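Local coordinates for membrane lipoprotein family protein (Aeropyrum pernix, PDB 4PEV), which probably serves as the solute-binding protein of an ABC transporter, holding adenosine between its two lobes for delivery to the membrane, at residues Ala130-Ala144 / Arg148-Gln160. Numbering follows the deposited sequence.
Sequences APRYPEQKYALIDAA and RYDNVASYLFREQ. With ADN (adenosine), chain F.
With chi1 of 67°, Asn-151 sets CG between its own N and carbonyl carbon, which carries its amide over to the 130-144 segment, where Tyr-138 keeps its ring beside the backbone N. The two side chains run alongside each other, planes 79° apart, and Asn-151 ND2 lies in plane at the ring edge, 3.5 Å from Tyr-138 CE2. Strands 137-141 and 152-157 are parallel neighbours in the sheet of one lobe of a periplasmic-binding-protein fold; the N-to-C directions of these short strands differ by 12°. Alternating backbone bonds from Tyr-138 N to Asn-151 O through to Asp-142 N and Tyr-155 O, the last 2.8 Å, fix the register. Asn-151 ND2 donates to Ala-130 O at 3.1 Å, from above that carbonyl plane, and to Gln-136 O at 3.0 Å, nearly along the C=O axis, so one NH2 group ties together two carbonyls on the approach to the strand. With an alanine here the ND2 donor is gone, and the backbone from Ala-130 to Gln-136 is likely to be freer to shift against the strand. Val-152 CG2 packs 3.8 Å from Ala-130 CB and also touches the Tyr-138 ring. Beyond the strand ends lies the adenosine site: Asp-142 OD1 and Glu-159 OE2 are like charges 3.2 Å apart, a closeness probably eased by Lys-299, which forms salt bridges with both. The other carboxylate oxygen, Asp-142 OD2, accepts a hydrogen bond from adenosine O2' at 2.8 Å.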
# COMPACT_ATOMS: atom_id res chain seq x y z
N ALA C 130 -17.92 -14.35 12.65
CA ALA C 130 -18.53 -13.21 13.31
C ALA C 130 -19.95 -13.45 13.81
O ALA C 130 -20.25 -13.08 14.94
CB ALA C 130 -18.51 -12.00 12.40
N PRO C 131 -20.83 -14.06 12.99
CA PRO C 131 -22.19 -14.27 13.52
C PRO C 131 -22.29 -15.30 14.67
O PRO C 131 -23.14 -15.14 15.53
CB PRO C 131 -23.00 -14.70 12.29
CG PRO C 131 -21.98 -15.26 11.35
CD PRO C 131 -20.76 -14.41 11.56
N ARG C 132 -21.43 -16.32 14.68
CA ARG C 132 -21.32 -17.23 15.85
C ARG C 132 -20.91 -16.59 17.20
O ARG C 132 -21.18 -17.17 18.23
CB ARG C 132 -20.30 -18.34 15.60
CG ARG C 132 -20.59 -19.24 14.42
CD ARG C 132 -19.64 -20.41 14.45
NE ARG C 132 -19.05 -20.66 13.14
CZ ARG C 132 -17.93 -21.34 12.92
NH1 ARG C 132 -17.24 -21.87 13.92
NH2 ARG C 132 -17.48 -21.50 11.67
N TYR C 133 -20.22 -15.45 17.20
CA TYR C 133 -19.81 -14.80 18.47
C TYR C 133 -20.23 -13.34 18.48
O TYR C 133 -19.38 -12.46 18.40
CB TYR C 133 -18.30 -14.90 18.67
CG TYR C 133 -17.77 -16.31 18.60
CD1 TYR C 133 -17.74 -17.10 19.73
CD2 TYR C 133 -17.29 -16.83 17.42
CE1 TYR C 133 -17.26 -18.39 19.68
CE2 TYR C 133 -16.80 -18.12 17.36
CZ TYR C 133 -16.79 -18.89 18.50
OH TYR C 133 -16.31 -20.17 18.47
N PRO C 134 -21.53 -13.08 18.58
CA PRO C 134 -22.00 -11.72 18.29
C PRO C 134 -21.53 -10.66 19.30
O PRO C 134 -21.62 -9.46 19.01
CB PRO C 134 -23.54 -11.84 18.30
CG PRO C 134 -23.84 -13.30 18.43
CD PRO C 134 -22.63 -13.96 18.99
N GLU C 135 -21.06 -11.10 20.46
CA GLU C 135 -20.56 -10.21 21.50
C GLU C 135 -19.03 -10.02 21.45
O GLU C 135 -18.47 -9.24 22.20
CB GLU C 135 -21.02 -10.72 22.87
CG GLU C 135 -22.53 -10.59 23.08
CD GLU C 135 -23.01 -11.09 24.45
OE1 GLU C 135 -22.16 -11.32 25.36
OE2 GLU C 135 -24.24 -11.26 24.62
N GLN C 136 -18.37 -10.73 20.54
CA GLN C 136 -16.96 -10.52 20.24
C GLN C 136 -16.87 -9.42 19.21
O GLN C 136 -17.46 -9.56 18.14
CB GLN C 136 -16.33 -11.80 19.67
CG GLN C 136 -14.87 -11.68 19.27
CD GLN C 136 -14.01 -11.23 20.43
OE1 GLN C 136 -13.98 -11.89 21.46
NE2 GLN C 136 -13.33 -10.10 20.29
N LYS C 137 -16.10 -8.36 19.52
CA LYS C 137 -15.85 -7.27 18.57
C LYS C 137 -14.64 -7.55 17.69
O LYS C 137 -13.63 -8.04 18.18
CB LYS C 137 -15.60 -5.95 19.28
CG LYS C 137 -16.52 -5.71 20.45
CD LYS C 137 -16.62 -4.22 20.76
CE LYS C 137 -17.05 -3.98 22.20
NZ LYS C 137 -15.98 -4.40 23.15
N TYR C 138 -14.76 -7.19 16.41
CA TYR C 138 -13.73 -7.41 15.39
C TYR C 138 -13.46 -6.13 14.63
O TYR C 138 -14.38 -5.40 14.32
CB TYR C 138 -14.21 -8.43 14.38
CG TYR C 138 -14.55 -9.79 14.94
CD1 TYR C 138 -13.58 -10.75 15.14
CD2 TYR C 138 -15.86 -10.12 15.25
CE1 TYR C 138 -13.89 -11.99 15.64
CE2 TYR C 138 -16.19 -11.37 15.74
CZ TYR C 138 -15.21 -12.29 15.93
OH TYR C 138 -15.52 -13.53 16.43
N ALA C 139 -12.19 -5.88 14.29
CA ALA C 139 -11.86 -4.88 13.27
C ALA C 139 -11.18 -5.57 12.09
O ALA C 139 -10.19 -6.25 12.26
CB ALA C 139 -10.99 -3.77 13.84
N LEU C 140 -11.76 -5.42 10.91
CA LEU C 140 -11.19 -5.95 9.69
C LEU C 140 -10.46 -4.82 9.01
O LEU C 140 -11.05 -3.77 8.78
CB LEU C 140 -12.29 -6.50 8.79
CG LEU C 140 -11.87 -7.23 7.51
CD1 LEU C 140 -10.73 -8.23 7.72
CD2 LEU C 140 -13.07 -7.93 6.88
N ILE C 141 -9.18 -5.00 8.71
CA ILE C 141 -8.38 -3.95 8.07
C ILE C 141 -8.10 -4.30 6.61
O ILE C 141 -7.74 -5.45 6.31
CB ILE C 141 -7.03 -3.71 8.78
CG1 ILE C 141 -7.20 -3.60 10.31
CG2 ILE C 141 -6.35 -2.48 8.22
CD1 ILE C 141 -8.20 -2.56 10.78
N ASP C 142 -8.29 -3.31 5.74
CA ASP C 142 -8.05 -3.42 4.29
C ASP C 142 -9.13 -4.26 3.59
O ASP C 142 -8.93 -4.71 2.46
CB ASP C 142 -6.65 -4.00 4.01
CG ASP C 142 -6.06 -3.53 2.68
OD1 ASP C 142 -6.13 -2.32 2.40
OD2 ASP C 142 -5.50 -4.38 1.93
N ALA C 143 -10.27 -4.45 4.25
CA ALA C 143 -11.37 -5.22 3.67
C ALA C 143 -12.66 -4.93 4.40
O ALA C 143 -12.65 -4.44 5.52
CB ALA C 143 -11.09 -6.71 3.70
N ALA C 144 -13.75 -5.22 3.72
CA ALA C 144 -15.08 -5.11 4.29
C ALA C 144 -15.89 -6.35 3.98
O ALA C 144 -15.79 -6.95 2.89
CB ALA C 144 -15.79 -3.88 3.79
N ARG C 148 -23.54 -7.02 6.79
CA ARG C 148 -23.17 -6.02 7.80
C ARG C 148 -23.58 -6.47 9.19
O ARG C 148 -24.76 -6.72 9.44
CB ARG C 148 -23.80 -4.66 7.48
CG ARG C 148 -23.22 -3.54 8.33
CD ARG C 148 -23.96 -2.23 8.11
NE ARG C 148 -23.63 -1.26 9.15
CZ ARG C 148 -24.23 -0.08 9.32
NH1 ARG C 148 -25.23 0.30 8.53
NH2 ARG C 148 -23.84 0.73 10.30
N TYR C 149 -22.61 -6.59 10.09
CA TYR C 149 -22.82 -7.08 11.47
C TYR C 149 -22.55 -5.97 12.44
O TYR C 149 -21.71 -5.12 12.18
CB TYR C 149 -21.84 -8.20 11.79
CG TYR C 149 -21.81 -9.30 10.78
CD1 TYR C 149 -22.62 -10.42 10.93
CD2 TYR C 149 -20.97 -9.23 9.68
CE1 TYR C 149 -22.61 -11.45 10.01
CE2 TYR C 149 -20.95 -10.25 8.74
CZ TYR C 149 -21.77 -11.37 8.91
OH TYR C 149 -21.75 -12.40 7.98
N ASP C 150 -23.22 -6.00 13.59
CA ASP C 150 -22.95 -4.99 14.63
C ASP C 150 -21.57 -5.16 15.24
O ASP C 150 -20.97 -4.19 15.68
CB ASP C 150 -23.98 -5.04 15.75
CG ASP C 150 -25.38 -5.07 15.23
OD1 ASP C 150 -25.66 -4.34 14.26
OD2 ASP C 150 -26.19 -5.84 15.79
N ASN C 151 -21.07 -6.38 15.27
CA ASN C 151 -19.81 -6.67 15.92
C ASN C 151 -18.60 -6.62 14.97
O ASN C 151 -17.51 -7.13 15.31
CB ASN C 151 -19.89 -8.02 16.65
CG ASN C 151 -20.03 -9.20 15.71
OD1 ASN C 151 -20.59 -9.08 14.61
ND2 ASN C 151 -19.53 -10.36 16.13
N VAL C 152 -18.76 -6.00 13.80
CA VAL C 152 -17.65 -5.87 12.86
C VAL C 152 -17.52 -4.47 12.30
O VAL C 152 -18.40 -3.99 11.59
CB VAL C 152 -17.78 -6.86 11.69
CG1 VAL C 152 -16.65 -6.66 10.70
CG2 VAL C 152 -17.76 -8.29 12.21
N ALA C 153 -16.39 -3.83 12.62
CA ALA C 153 -15.99 -2.57 12.01
C ALA C 153 -14.98 -2.84 10.90
O ALA C 153 -13.89 -3.31 11.17
CB ALA C 153 -15.36 -1.66 13.06
N SER C 154 -15.37 -2.55 9.66
CA SER C 154 -14.50 -2.70 8.49
C SER C 154 -13.79 -1.38 8.16
O SER C 154 -14.41 -0.31 8.18
CB SER C 154 -15.32 -3.13 7.28
OG SER C 154 -15.90 -4.42 7.45
N TYR C 155 -12.50 -1.46 7.84
CA TYR C 155 -11.72 -0.31 7.38
C TYR C 155 -11.20 -0.58 5.96
O TYR C 155 -10.32 -1.41 5.76
CB TYR C 155 -10.58 0.01 8.34
CG TYR C 155 -11.04 0.54 9.69
CD1 TYR C 155 -11.51 -0.32 10.68
CD2 TYR C 155 -10.98 1.90 9.98
CE1 TYR C 155 -11.92 0.16 11.92
CE2 TYR C 155 -11.40 2.39 11.21
CZ TYR C 155 -11.86 1.52 12.19
OH TYR C 155 -12.28 2.01 13.43
N LEU C 156 -11.80 0.09 4.99
CA LEU C 156 -11.45 -0.05 3.58
C LEU C 156 -10.74 1.20 3.15
O LEU C 156 -11.06 2.28 3.64
CB LEU C 156 -12.70 -0.13 2.73
CG LEU C 156 -13.35 -1.49 2.61
CD1 LEU C 156 -14.74 -1.31 2.03
CD2 LEU C 156 -12.49 -2.41 1.75
N PHE C 157 -9.81 1.06 2.21
CA PHE C 157 -9.17 2.22 1.61
C PHE C 157 -9.60 2.35 0.16
O PHE C 157 -10.05 1.39 -0.46
CB PHE C 157 -7.65 2.12 1.71
CG PHE C 157 -7.14 2.16 3.12
CD1 PHE C 157 -7.09 0.99 3.88
CD2 PHE C 157 -6.70 3.33 3.69
CE1 PHE C 157 -6.61 1.02 5.18
CE2 PHE C 157 -6.22 3.37 4.99
CZ PHE C 157 -6.18 2.21 5.74
N ARG C 158 -9.47 3.56 -0.37
CA ARG C 158 -9.76 3.81 -1.77
C ARG C 158 -8.41 3.95 -2.49
O ARG C 158 -7.95 5.07 -2.77
CB ARG C 158 -10.63 5.06 -1.91
CG ARG C 158 -12.00 4.95 -1.23
CD ARG C 158 -12.89 6.15 -1.56
NE ARG C 158 -12.34 7.40 -1.03
CZ ARG C 158 -12.48 7.82 0.23
NH1 ARG C 158 -13.18 7.11 1.12
NH2 ARG C 158 -11.91 8.96 0.61
N GLU C 159 -7.78 2.81 -2.77
CA GLU C 159 -6.41 2.74 -3.28
C GLU C 159 -6.25 3.36 -4.65
O GLU C 159 -5.16 3.80 -5.01
CB GLU C 159 -5.93 1.29 -3.36
CG GLU C 159 -5.58 0.65 -2.03
CD GLU C 159 -6.77 0.06 -1.29
OE1 GLU C 159 -7.91 0.11 -1.80
OE2 GLU C 159 -6.55 -0.47 -0.18
N GLN C 160 -7.32 3.40 -5.43
CA GLN C 160 -7.29 4.08 -6.72
C GLN C 160 -6.77 5.51 -6.55
O GLN C 160 -5.99 6.02 -7.38
CB GLN C 160 -8.69 4.11 -7.35
CG GLN C 160 -9.41 2.77 -7.44
CD GLN C 160 -10.54 2.60 -6.42
OE1 GLN C 160 -10.39 2.91 -5.24
NE2 GLN C 160 -11.67 2.11 -6.89
O5' ADN F . 2.12 -3.87 -0.19
C5' ADN F . 1.08 -3.46 -1.10
C4' ADN F . -0.34 -3.85 -0.67
O4' ADN F . -0.54 -5.26 -0.66
C3' ADN F . -0.81 -3.40 0.71
O3' ADN F . -1.21 -2.02 0.73
C2' ADN F . -1.94 -4.37 1.00
O2' ADN F . -3.19 -3.98 0.40
C1' ADN F . -1.46 -5.65 0.36
N9 ADN F . -0.74 -6.49 1.33
C8 ADN F . 0.54 -6.37 1.75
N7 ADN F . 0.87 -7.34 2.64
C5 ADN F . -0.23 -8.11 2.78
C6 ADN F . -0.61 -9.31 3.56
N6 ADN F . 0.28 -9.88 4.39
N1 ADN F . -1.87 -9.79 3.43
C2 ADN F . -2.79 -9.22 2.62
N3 ADN F . -2.51 -8.13 1.89
C4 ADN F . -1.29 -7.54 1.93